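Local coordinates for 4-amino-4-deoxychorismate lyase (Legionella pneumophila, PDB 3LUL), which is a class IV aminotransferase-family enzyme of the pyridoxal phosphate-dependent kind and carries its cofactor covalently attached, at residues 4-9 with 61-66; 27-32 with 52-57; 38-43 with 74-79. All blocks are in the same frame, centred on the assembly; numbering follows the deposited sequence.

Contact 1: 4-9 with 61-66; sequences TRVIED and FEISFD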
loop_
_atom_site.group_PDB
_atom_site.type_symbol
_atom_site.label_atom_id
_atom_site.label_comp_id
_atom_site.label_asym_id
_atom_site.label_seq_id
_atom_site.Cartn_x
_atom_site.Cartn_y
_atom_site.Cartn_z
ATOM N N THR B 4 -15.903 -17.283 -3.649
ATOM C CA THR B 4 -14.439 -17.401 -3.484
ATOM C C THR B 4 -13.941 -18.561 -4.328
ATOM O O THR B 4 -14.453 -19.668 -4.201
ATOM C CB THR B 4 -14.062 -17.593 -2.022
ATOM O OG1 THR B 4 -14.604 -16.500 -1.284
ATOM C CG2 THR B 4 -12.534 -17.646 -1.835
ATOM N N ARG B 5 -12.981 -18.290 -5.208
ATOM C CA ARG B 5 -12.441 -19.286 -6.132
ATOM C C ARG B 5 -10.961 -19.532 -5.849
ATOM O O ARG B 5 -10.199 -18.582 -5.792
ATOM C CB ARG B 5 -12.618 -18.761 -7.571
ATOM C CG ARG B 5 -11.979 -19.602 -8.672
ATOM C CD ARG B 5 -12.539 -19.234 -10.047
ATOM N NE ARG B 5 -11.880 -19.989 -11.119
ATOM C CZ ARG B 5 -10.872 -19.555 -11.882
ATOM N NH1 ARG B 5 -10.358 -18.337 -11.734
ATOM N NH2 ARG B 5 -10.371 -20.354 -12.820
ATOM N N VAL B 6 -10.544 -20.784 -5.664
ATOM C CA VAL B 6 -9.097 -21.064 -5.655
ATOM C C VAL B 6 -8.625 -21.207 -7.102
ATOM O O VAL B 6 -9.162 -22.023 -7.842
ATOM C CB VAL B 6 -8.713 -22.307 -4.856
ATOM C CG1 VAL B 6 -7.214 -22.578 -4.994
ATOM C CG2 VAL B 6 -9.074 -22.112 -3.396
ATOM N N ILE B 7 -7.633 -20.417 -7.505
ATOM C CA ILE B 7 -6.984 -20.587 -8.817
ATOM C C ILE B 7 -5.900 -21.677 -8.670
ATOM O O ILE B 7 -4.921 -21.489 -7.935
ATOM C CB ILE B 7 -6.362 -19.279 -9.352
ATOM C CG1 ILE B 7 -7.380 -18.126 -9.330
ATOM C CG2 ILE B 7 -5.844 -19.475 -10.790
ATOM C CD1 ILE B 7 -6.740 -16.793 -9.577
ATOM N N GLU B 8 -6.103 -22.800 -9.356
ATOM C CA GLU B 8 -5.224 -23.975 -9.290
ATOM C C GLU B 8 -4.215 -23.938 -10.446
ATOM O O GLU B 8 -4.428 -23.248 -11.437
ATOM C CB GLU B 8 -6.035 -25.282 -9.393
ATOM C CG GLU B 8 -7.330 -25.374 -8.560
ATOM C CD GLU B 8 -7.147 -26.079 -7.232
ATOM O OE1 GLU B 8 -6.074 -25.943 -6.614
ATOM O OE2 GLU B 8 -8.093 -26.767 -6.802
ATOM N N ASP B 9 -3.129 -24.688 -10.302
ATOM C CA ASP B 9 -2.133 -24.885 -11.355
ATOM C C ASP B 9 -2.756 -25.524 -12.604
ATOM O O ASP B 9 -3.451 -26.537 -12.490
ATOM C CB ASP B 9 -1.022 -25.843 -10.866
ATOM C CG ASP B 9 -0.393 -25.427 -9.526
ATOM O OD1 ASP B 9 -1.088 -24.824 -8.677
ATOM O OD2 ASP B 9 0.799 -25.741 -9.311
ATOM N N PHE B 61 -14.835 -14.424 1.721
ATOM C CA PHE B 61 -13.934 -15.485 2.065
ATOM C C PHE B 61 -14.758 -16.721 2.417
ATOM O O PHE B 61 -14.862 -17.092 3.581
ATOM C CB PHE B 61 -13.030 -15.051 3.232
ATOM C CG PHE B 61 -11.864 -15.986 3.497
ATOM C CD1 PHE B 61 -10.910 -16.230 2.536
ATOM C CD2 PHE B 61 -11.704 -16.584 4.746
ATOM C CE1 PHE B 61 -9.815 -17.077 2.790
ATOM C CE2 PHE B 61 -10.635 -17.450 5.011
ATOM C CZ PHE B 61 -9.671 -17.676 4.049
ATOM N N GLU B 62 -15.368 -17.317 1.391
ATOM C CA GLU B 62 -16.293 -18.434 1.561
ATOM C C GLU B 62 -15.509 -19.699 1.250
ATOM O O GLU B 62 -15.744 -20.365 0.232
ATOM C CB GLU B 62 -17.490 -18.311 0.599
ATOM C CG GLU B 62 -18.438 -17.171 0.925
ATOM C CD GLU B 62 -19.206 -17.378 2.196
ATOM O OE1 GLU B 62 -19.355 -18.545 2.634
ATOM O OE2 GLU B 62 -19.679 -16.361 2.743
ATOM N N ILE B 63 -14.542 -19.989 2.116
ATOM C CA ILE B 63 -13.799 -21.243 2.077
ATOM C C ILE B 63 -13.784 -21.748 3.511
ATOM O O ILE B 63 -13.385 -21.025 4.416
ATOM C CB ILE B 63 -12.393 -21.073 1.485
ATOM C CG1 ILE B 63 -11.645 -22.419 1.488
ATOM C CG2 ILE B 63 -11.578 -20.007 2.206
ATOM C CD1 ILE B 63 -10.316 -22.370 0.657
ATOM N N SER B 64 -14.223 -22.983 3.713
ATOM C CA SER B 64 -14.302 -23.527 5.065
ATOM C C SER B 64 -12.890 -23.798 5.569
ATOM O O SER B 64 -11.936 -23.904 4.771
ATOM C CB SER B 64 -15.147 -24.804 5.072
ATOM O OG SER B 64 -14.457 -25.833 4.382
ATOM N N PHE B 65 -12.718 -23.909 6.885
ATOM C CA PHE B 65 -11.411 -24.258 7.410
ATOM C C PHE B 65 -10.912 -25.597 6.856
ATOM O O PHE B 65 -9.741 -25.741 6.522
ATOM C CB PHE B 65 -11.395 -24.300 8.947
ATOM C CG PHE B 65 -10.108 -24.829 9.484
ATOM C CD1 PHE B 65 -8.933 -24.079 9.325
ATOM C CD2 PHE B 65 -10.028 -26.094 10.050
ATOM C CE1 PHE B 65 -7.727 -24.563 9.772
ATOM C CE2 PHE B 65 -8.810 -26.595 10.503
ATOM C CZ PHE B 65 -7.648 -25.832 10.351
ATOM N N ASP B 66 -11.796 -26.597 6.828
ATOM C CA ASP B 66 -11.396 -27.918 6.347
ATOM C C ASP B 66 -10.893 -27.850 4.893
ATOM O O ASP B 66 -9.913 -28.517 4.553
ATOM C CB ASP B 66 -12.534 -28.912 6.502
ATOM C CG ASP B 66 -12.802 -29.271 7.969
ATOM O OD1 ASP B 66 -11.914 -29.075 8.827
ATOM O OD2 ASP B 66 -13.908 -29.757 8.261
#
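T4, in extended backbone conformation at the start of strand 4-6, comes closest to E62, their CA atoms 5.5 Å apart, so the strand end abuts the turn that leads into helix 65-78. With OG1 beside its own backbone N (chi1 -56°), the T4 hydroxyl faces the turn and takes the backbone N-H of E62: E62 N to T4 OG1 is 2.9 Å, and the bond is nearly straight at 172°. It is gripped from elsewhere as well, by a hydrogen bond with S106 OG and a weak one with P60 O, so this buried hydroxyl ties strand 4-6, strand 106-113 and the turn together. E62 CB passes alongside T4 OG1 at 3.9 Å, while its carboxylate leads away. Further along the strand, V6 CG2 meets I63 CD1 at 4.2 Å, a light apolar touch. Within the turn, I63 CG2 sits over one face of the F61 ring, 3.4 Å above its plane and toward the rim. S64 is the N-cap of helix 65-78, its OG bonded to D67 N, so the contact seats edge strand 4-6 on the loop entering that helix. V6 and I63 each touch L108 of strand 106-113 and H71 of helix 65-78, whereas F61 packs against W47, L50 and A54 of helix 43-57.

Contact 2: 27-32 with 52-57; sequences EGLFET and NSARQL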
loop_
_atom_site.group_PDB
_atom_site.type_symbol
_atom_site.label_atom_id
_atom_site.label_comp_id
_atom_site.label_asym_id
_atom_site.label_seq_id
_atom_site.Cartn_x
_atom_site.Cartn_y
_atom_site.Cartn_z
ATOM N N GLU B 27 -6.152 -4.137 -3.307
ATOM C CA GLU B 27 -7.216 -4.856 -2.612
ATOM C C GLU B 27 -6.841 -6.337 -2.571
ATOM O O GLU B 27 -7.279 -7.141 -3.402
ATOM C CB GLU B 27 -8.624 -4.608 -3.201
ATOM C CG GLU B 27 -9.717 -5.012 -2.226
ATOM C CD GLU B 27 -11.074 -4.686 -2.776
ATOM O OE1 GLU B 27 -11.480 -5.387 -3.702
ATOM O OE2 GLU B 27 -11.688 -3.705 -2.348
ATOM N N GLY B 28 -5.950 -6.664 -1.625
ATOM C CA GLY B 28 -5.485 -8.052 -1.458
ATOM C C GLY B 28 -4.896 -8.278 -0.081
ATOM O O GLY B 28 -4.356 -7.337 0.553
ATOM N N LEU B 29 -5.024 -9.505 0.404
ATOM C CA LEU B 29 -4.559 -9.885 1.721
ATOM C C LEU B 29 -3.685 -11.110 1.587
ATOM O O LEU B 29 -3.829 -11.882 0.624
ATOM C CB LEU B 29 -5.747 -10.203 2.639
ATOM C CG LEU B 29 -6.708 -9.053 2.921
ATOM C CD1 LEU B 29 -8.038 -9.585 3.480
ATOM C CD2 LEU B 29 -6.000 -8.001 3.866
ATOM N N PHE B 30 -2.783 -11.323 2.547
ATOM C CA PHE B 30 -1.996 -12.548 2.505
ATOM C C PHE B 30 -1.759 -13.149 3.883
ATOM O O PHE B 30 -1.910 -12.492 4.912
ATOM C CB PHE B 30 -0.645 -12.325 1.793
ATOM C CG PHE B 30 0.359 -11.589 2.603
ATOM C CD1 PHE B 30 0.376 -10.202 2.631
ATOM C CD2 PHE B 30 1.339 -12.273 3.313
ATOM C CE1 PHE B 30 1.312 -9.511 3.390
ATOM C CE2 PHE B 30 2.286 -11.598 4.075
ATOM C CZ PHE B 30 2.279 -10.212 4.121
ATOM N N GLU B 31 -1.362 -14.423 3.857
ATOM C CA GLU B 31 -0.905 -15.123 5.048
ATOM C C GLU B 31 0.341 -15.906 4.644
ATOM O O GLU B 31 0.363 -16.513 3.561
ATOM C CB GLU B 31 -1.950 -16.119 5.540
ATOM C CG GLU B 31 -3.119 -15.470 6.219
ATOM C CD GLU B 31 -2.762 -14.837 7.551
ATOM O OE1 GLU B 31 -1.744 -15.202 8.174
ATOM O OE2 GLU B 31 -3.519 -13.955 7.998
ATOM N N THR B 32 1.346 -15.883 5.505
ATOM C CA THR B 32 2.564 -16.636 5.273
ATOM C C THR B 32 2.669 -17.685 6.395
ATOM O O THR B 32 2.709 -17.366 7.569
ATOM C CB THR B 32 3.799 -15.695 5.113
ATOM O OG1 THR B 32 4.987 -16.471 4.960
ATOM C CG2 THR B 32 3.943 -14.741 6.286
ATOM N N ASN B 52 -11.089 -12.723 9.095
ATOM C CA ASN B 52 -11.433 -11.489 9.840
ATOM C C ASN B 52 -11.107 -10.218 9.043
ATOM O O ASN B 52 -11.921 -9.293 8.966
ATOM C CB ASN B 52 -10.712 -11.408 11.188
ATOM C CG ASN B 52 -11.268 -12.359 12.218
ATOM O OD1 ASN B 52 -12.373 -12.865 12.071
ATOM N ND2 ASN B 52 -10.484 -12.624 13.271
ATOM N N SER B 53 -9.926 -10.200 8.451
ATOM C CA SER B 53 -9.498 -9.124 7.565
ATOM C C SER B 53 -10.338 -9.017 6.319
ATOM O O SER B 53 -10.687 -7.907 5.955
ATOM C CB SER B 53 -8.030 -9.259 7.176
ATOM O OG SER B 53 -7.240 -9.127 8.349
ATOM N N ALA B 54 -10.683 -10.151 5.684
ATOM C CA ALA B 54 -11.543 -10.156 4.494
ATOM C C ALA B 54 -12.880 -9.532 4.813
ATOM O O ALA B 54 -13.358 -8.647 4.078
ATOM C CB ALA B 54 -11.758 -11.565 3.955
ATOM N N ARG B 55 -13.473 -9.979 5.932
ATOM C CA ARG B 55 -14.756 -9.471 6.395
ATOM C C ARG B 55 -14.729 -7.953 6.558
ATOM O O ARG B 55 -15.646 -7.242 6.104
ATOM C CB ARG B 55 -15.129 -10.167 7.716
ATOM C CG ARG B 55 -16.539 -9.942 8.212
ATOM C CD ARG B 55 -17.019 -11.096 9.161
ATOM N NE ARG B 55 -15.923 -11.817 9.854
ATOM C CZ ARG B 55 -15.393 -13.005 9.501
ATOM N NH1 ARG B 55 -15.833 -13.688 8.441
ATOM N NH2 ARG B 55 -14.405 -13.526 10.229
ATOM N N GLN B 56 -13.659 -7.459 7.150
ATOM C CA GLN B 56 -13.508 -6.046 7.404
ATOM C C GLN B 56 -13.441 -5.209 6.135
ATOM O O GLN B 56 -13.924 -4.084 6.121
ATOM C CB GLN B 56 -12.249 -5.819 8.214
ATOM C CG GLN B 56 -12.078 -4.388 8.674
ATOM C CD GLN B 56 -10.745 -4.178 9.319
ATOM O OE1 GLN B 56 -10.340 -4.976 10.169
ATOM N NE2 GLN B 56 -10.031 -3.122 8.906
ATOM N N LEU B 57 -12.841 -5.759 5.096
ATOM C CA LEU B 57 -12.711 -5.128 3.783
ATOM C C LEU B 57 -13.874 -5.446 2.814
ATOM O O LEU B 57 -13.852 -5.004 1.668
ATOM C CB LEU B 57 -11.390 -5.556 3.134
ATOM C CG LEU B 57 -10.072 -5.081 3.804
ATOM C CD1 LEU B 57 -8.828 -5.532 3.015
ATOM C CD2 LEU B 57 -10.103 -3.561 3.989
HETATM O O HOH W 1 -12.206 -3.045 0.285
#
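L29 reaches from its strand into the flank of helix 52-57 and divides its two methyls between different targets. CD1 presses on the helix backbone, 3.5 Å from A54 N, and lies 3.7 Å from S53 CB. CD2 turns to L57 instead: the two leucines come tip to tip, L29 CD2 to L57 CD1 at 3.8 Å. In both leucines CG stands beside the backbone N (chi1 -63° in L29, -66° in L57) and chi2 is extended, and together these torsions point the branched ends at each other. A54 joins from the side, its CB at 4.2 Å from L29 CD1. Strand 28-32 and helix 52-57 run almost exactly antiparallel, at 173° with axes 9.4 Å apart, the spacing of a helix laid on a sheet through one layer of side chains. This is the alpha/beta packing of the smaller domain in fold-type IV pyridoxal phosphate enzymes, and L50, one turn back on the same helix, also touches L29. S53 puts its CB into the contact, while its OG makes a weak hydrogen bond to R49 O. Beside L57 a water bridges the segments, donating to E27 OE2 at 2.8 Å and to L57 O at 2.9 Å. The E27 carboxylate is held further by salt bridges from R22 and from R153 of the second subunit, whose L146 packs on L57.

Contact 3: 38-43 with 74-79; sequences SKPSFA and QKIQKD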
loop_
_atom_site.group_PDB
_atom_site.type_symbol
_atom_site.label_atom_id
_atom_site.label_comp_id
_atom_site.label_asym_id
_atom_site.label_seq_id
_atom_site.Cartn_x
_atom_site.Cartn_y
_atom_site.Cartn_z
ATOM N N SER B 38 6.057 -31.419 6.847
ATOM C CA SER B 38 4.985 -31.550 5.858
ATOM C C SER B 38 3.618 -31.140 6.382
ATOM O O SER B 38 2.616 -31.419 5.736
ATOM C CB SER B 38 4.905 -32.968 5.300
ATOM O OG SER B 38 6.184 -33.381 4.870
ATOM N N LYS B 39 3.596 -30.499 7.539
ATOM C CA LYS B 39 2.357 -30.017 8.165
ATOM C C LYS B 39 2.340 -28.482 8.281
ATOM O O LYS B 39 3.286 -27.886 8.800
ATOM C CB LYS B 39 2.189 -30.644 9.544
ATOM C CG LYS B 39 1.879 -32.152 9.485
ATOM C CD LYS B 39 2.139 -32.834 10.832
ATOM C CE LYS B 39 1.632 -34.290 10.861
ATOM N NZ LYS B 39 2.586 -35.215 11.568
ATOM N N PRO B 40 1.245 -27.845 7.838
ATOM C CA PRO B 40 1.144 -26.400 8.061
ATOM C C PRO B 40 0.951 -26.091 9.549
ATOM O O PRO B 40 0.064 -26.624 10.189
ATOM C CB PRO B 40 -0.081 -25.980 7.219
ATOM C CG PRO B 40 -0.883 -27.184 7.077
ATOM C CD PRO B 40 0.040 -28.377 7.176
ATOM N N SER B 41 1.801 -25.226 10.071
ATOM C CA SER B 41 1.767 -24.779 11.440
ATOM C C SER B 41 0.705 -23.677 11.639
ATOM O O SER B 41 0.702 -22.637 10.953
ATOM C CB SER B 41 3.147 -24.216 11.753
ATOM O OG SER B 41 3.252 -23.716 13.057
ATOM N N PHE B 42 -0.177 -23.907 12.601
ATOM C CA PHE B 42 -1.229 -22.943 12.971
ATOM C C PHE B 42 -2.139 -22.532 11.832
ATOM O O PHE B 42 -2.567 -21.395 11.753
ATOM C CB PHE B 42 -0.633 -21.765 13.738
ATOM C CG PHE B 42 0.118 -22.237 14.914
ATOM C CD1 PHE B 42 -0.534 -22.541 16.089
ATOM C CD2 PHE B 42 1.453 -22.546 14.785
ATOM C CE1 PHE B 42 0.166 -23.082 17.152
ATOM C CE2 PHE B 42 2.160 -23.080 15.827
ATOM C CZ PHE B 42 1.516 -23.339 17.014
ATOM N N ALA B 43 -2.472 -23.512 10.994
ATOM C CA ALA B 43 -3.350 -23.286 9.854
ATOM C C ALA B 43 -4.654 -22.595 10.272
ATOM O O ALA B 43 -5.145 -21.758 9.539
ATOM C CB ALA B 43 -3.681 -24.607 9.170
ATOM N N GLN B 74 -2.589 -30.323 -0.007
ATOM C CA GLN B 74 -2.415 -30.748 -1.396
ATOM C C GLN B 74 -1.250 -30.027 -2.062
ATOM O O GLN B 74 -0.563 -30.616 -2.886
ATOM C CB GLN B 74 -3.697 -30.596 -2.228
ATOM C CG GLN B 74 -4.797 -31.661 -1.915
ATOM C CD GLN B 74 -4.297 -33.133 -1.887
ATOM O OE1 GLN B 74 -4.495 -33.845 -0.901
ATOM N NE2 GLN B 74 -3.659 -33.583 -2.971
ATOM N N LYS B 75 -1.015 -28.774 -1.664
ATOM C CA LYS B 75 0.138 -27.999 -2.121
ATOM C C LYS B 75 1.460 -28.536 -1.596
ATOM O O LYS B 75 2.410 -28.705 -2.375
ATOM C CB LYS B 75 -0.044 -26.521 -1.761
ATOM C CG LYS B 75 -0.510 -25.716 -2.922
ATOM C CD LYS B 75 0.703 -25.298 -3.730
ATOM C CE LYS B 75 0.354 -25.109 -5.161
ATOM N NZ LYS B 75 1.426 -24.390 -5.876
ATOM N N ILE B 76 1.523 -28.826 -0.295
ATOM C CA ILE B 76 2.696 -29.438 0.355
ATOM C C ILE B 76 3.076 -30.776 -0.270
ATOM O O ILE B 76 4.258 -31.027 -0.602
ATOM C CB ILE B 76 2.429 -29.641 1.888
ATOM C CG1 ILE B 76 2.400 -28.282 2.623
ATOM C CG2 ILE B 76 3.406 -30.634 2.550
ATOM C CD1 ILE B 76 1.555 -28.328 3.909
ATOM N N GLN B 77 2.072 -31.632 -0.437
ATOM C CA GLN B 77 2.257 -32.925 -1.088
ATOM C C GLN B 77 2.715 -32.809 -2.548
ATOM O O GLN B 77 3.674 -33.488 -2.970
ATOM C CB GLN B 77 0.968 -33.740 -0.991
ATOM C CG GLN B 77 0.742 -34.284 0.415
ATOM C CD GLN B 77 -0.527 -35.128 0.534
ATOM O OE1 GLN B 77 -1.261 -35.323 -0.441
ATOM N NE2 GLN B 77 -0.793 -35.619 1.741
ATOM N N LYS B 78 2.066 -31.930 -3.312
ATOM C CA LYS B 78 2.392 -31.786 -4.723
ATOM C C LYS B 78 3.805 -31.243 -4.903
ATOM O O LYS B 78 4.528 -31.687 -5.775
ATOM C CB LYS B 78 1.377 -30.893 -5.417
ATOM C CG LYS B 78 1.546 -30.800 -6.933
ATOM C CD LYS B 78 0.990 -29.478 -7.502
ATOM C CE LYS B 78 -0.535 -29.487 -7.632
ATOM N NZ LYS B 78 -1.088 -28.099 -7.869
ATOM N N ASP B 79 4.192 -30.282 -4.077
ATOM C CA ASP B 79 5.508 -29.655 -4.170
ATOM C C ASP B 79 6.579 -30.341 -3.318
ATOM O O ASP B 79 7.697 -29.837 -3.216
ATOM C CB ASP B 79 5.384 -28.186 -3.766
ATOM C CG ASP B 79 4.479 -27.383 -4.710
ATOM O OD1 ASP B 79 4.004 -27.927 -5.735
ATOM O OD2 ASP B 79 4.233 -26.187 -4.423
#
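The pyrrolidine ring of P40, puckered C-gamma endo, offers one face to I76: the CD1 methyl of I76 sits over that face, above the CD corner, 3.6 Å from P40 CD. P40 CG is 4.2 Å from the same methyl, and the two side chains cross obliquely. The truly flat group is the peptide carbonyl of S38. Both methyls of I76 lie on one side of its plane, CD1 almost directly above S38 O at 3.7 Å and CG2 tilted off the plane at 3.4 Å from that oxygen. I76 can span the two groups because its branches diverge from CB: CG1 stands beside the backbone N (chi1 -70°) and carries CD1 toward the proline, while CG2, opposite the backbone N, goes to the serine. There it also meets S38 CB at 3.9 Å.

S38 has a positive phi of 71°, as befits a residue in the tight turn of the hairpin that joins strand 28-36 to strand 39-40. Its hydroxyl bonds to L81 O, outside this pair of segments. I76 thus fits against the hairpin on the sheet's margin, with V35 of strand 28-36 also touching it, and P40 continues along helix 65-78 to F69 and I73. K75 and D79 are engaged away from the hairpin: K75 NZ forms a long salt bridge with D79 OD2, 3.6 Å, and a weak hydrogen bond to F110 O, while D79 OD2 is hydrogen-bonded to T112 OG1 on strand 106-113. Between the hairpin and the helix, then, cohesion comes from methyl groups laid on a proline ring and a carbonyl oxygen, which implies an attachment that depends on close fit and burial of I76 and P40, with no polar bond between the two segments.

All three contacts involve one five-stranded sheet, at different depths: contacts 2 and 3 set helices on it, contact 1 the loop ahead of helix 65-78. Contact 2 is the buried one, an apolar meeting on an inner strand, with a water and the second subunit at its end. Contacts 1 and 3 lie at the two outermost strands within this chain, 4-6 and 39-40, one just before the N-terminus of helix 65-78 and the other near its C-terminal end. Contact 1, the surface one, turns on a hydrogen bond to a threonine hydroxyl; contact 3, partly buried, relies on shape. Contact 2, nested within the loop closed by contact 1, packs directly against it, and weak, long ion pairs from D9 to K75 and K78 link contacts 1 and 3. Contacts 2 and 3 do not touch.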